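Local coordinates for protein bifunctional enzyme IspD/IspF (PDB 1W55) that catalyses two separate steps of non-mevalonate isoprenoid biosynthesis, forming 4-diphosphocytidyl-2-C-methyl-D-erythritol from CTP and cyclising its 2-phosphate to 2-C-methyl-D-erythritol 2,4-cyclodiphosphate with release of CMP, at residues Q322-I325 against A326-D330. Residues are numbered along the deposited sequence; the frame is centred on the assembly and turned at random.
Sequences QSNI and AHTLD
Thr328 turns its hydroxyl back onto the preceding turn of helix 318-329, where OG1 donates to Asn324 O at 3.0 Å. The same carbonyl oxygen also takes the backbone N-H of Thr328, N to O 3.0 Å and nearly straight at 170°. The two donors reach it from opposite faces of the carbonyl plane, the hydroxyl tilted further out of that plane than the amide. With OG1 beside its own backbone N (chi1 -67°), the hydroxyl can reach this oxygen four residues back. One turn of the helix likewise separates Ile325 from Leu329, whose side chains lie alongside each other and point the same way. Methyl CG2 of Ile325, anti to the backbone N, meets CD1 of Leu329 at 3.8 Å, while Leu329 N donates a hydrogen bond to Ile325 O. Ile303 of strand 298-308 touches both side chains, and Leu286 and Tyr290 of helix 282-295 also pack on Leu329; the pair forms part of the buried side of the helix in a beta-alpha-beta unit of the IspF domain. Ala326 sets its methyl 3.5 Å from Gln322 O, the acceptor of its own N-H. Asn324 ND2 donates a hydrogen bond to Ala230 O, and Gln322 OE1 accepts one from Val338 N. Asp330, at positive phi, follows in a Schellman motif. The apolar branches of Ile325 and Leu329 thus pack on the sheet, Leu329 also against helix 282-295, and the hydroxyl of the buried Thr328 spends its proton within the helix, on a carbonyl oxygen gripped by two bonds.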
# COMPACT_ATOMS: atom_id res chain seq x y z
N GLN A 322 26.30 -34.62 7.81
CA GLN A 322 25.39 -33.53 7.43
C GLN A 322 23.95 -34.02 7.30
O GLN A 322 23.01 -33.37 7.77
CB GLN A 322 25.86 -32.89 6.11
CG GLN A 322 27.06 -31.97 6.31
CD GLN A 322 27.80 -31.58 5.02
OE1 GLN A 322 28.99 -31.29 5.07
NE2 GLN A 322 27.10 -31.55 3.88
N SER A 323 23.79 -35.17 6.65
CA SER A 323 22.46 -35.73 6.41
C SER A 323 21.81 -36.25 7.70
O SER A 323 20.60 -36.07 7.91
CB SER A 323 22.53 -36.81 5.31
OG SER A 323 21.36 -37.62 5.33
N ASN A 324 22.60 -36.88 8.56
CA ASN A 324 22.09 -37.32 9.87
C ASN A 324 21.70 -36.16 10.81
O ASN A 324 20.68 -36.24 11.50
CB ASN A 324 23.10 -38.26 10.54
CG ASN A 324 22.44 -39.19 11.57
OD1 ASN A 324 21.33 -39.70 11.36
ND2 ASN A 324 23.12 -39.41 12.69
N ILE A 325 22.50 -35.09 10.84
CA ILE A 325 22.13 -33.86 11.55
C ILE A 325 20.83 -33.29 11.01
O ILE A 325 19.98 -32.86 11.78
CB ILE A 325 23.26 -32.77 11.48
CG1 ILE A 325 24.50 -33.19 12.26
CG2 ILE A 325 22.73 -31.41 12.00
CD1 ILE A 325 25.79 -32.41 11.86
N ALA A 326 20.69 -33.25 9.68
CA ALA A 326 19.46 -32.74 9.06
C ALA A 326 18.23 -33.53 9.49
O ALA A 326 17.19 -32.94 9.78
CB ALA A 326 19.58 -32.73 7.51
N HIS A 327 18.35 -34.86 9.49
CA HIS A 327 17.24 -35.76 9.82
C HIS A 327 16.84 -35.63 11.29
O HIS A 327 15.67 -35.50 11.60
CB HIS A 327 17.61 -37.21 9.46
CG HIS A 327 16.61 -38.23 9.93
ND1 HIS A 327 16.78 -38.96 11.09
CD2 HIS A 327 15.42 -38.62 9.40
CE1 HIS A 327 15.74 -39.77 11.25
NE2 HIS A 327 14.90 -39.58 10.24
N THR A 328 17.84 -35.65 12.17
CA THR A 328 17.65 -35.43 13.61
C THR A 328 16.93 -34.11 13.91
O THR A 328 16.05 -34.05 14.78
CB THR A 328 19.05 -35.41 14.30
OG1 THR A 328 19.64 -36.71 14.24
CG2 THR A 328 18.95 -35.09 15.81
N LEU A 329 17.31 -33.04 13.21
CA LEU A 329 16.77 -31.71 13.54
C LEU A 329 15.62 -31.32 12.63
O LEU A 329 15.07 -30.24 12.78
CB LEU A 329 17.88 -30.64 13.52
CG LEU A 329 19.04 -30.85 14.50
CD1 LEU A 329 20.14 -29.82 14.26
CD2 LEU A 329 18.54 -30.81 15.97
N ASP A 330 15.25 -32.21 11.71
CA ASP A 330 14.19 -31.95 10.74
C ASP A 330 14.46 -30.64 9.96
O ASP A 330 13.60 -29.75 9.85
CB ASP A 330 12.80 -31.98 11.42
CG ASP A 330 11.64 -31.89 10.42
OD1 ASP A 330 11.80 -32.31 9.25
OD2 ASP A 330 10.53 -31.39 10.72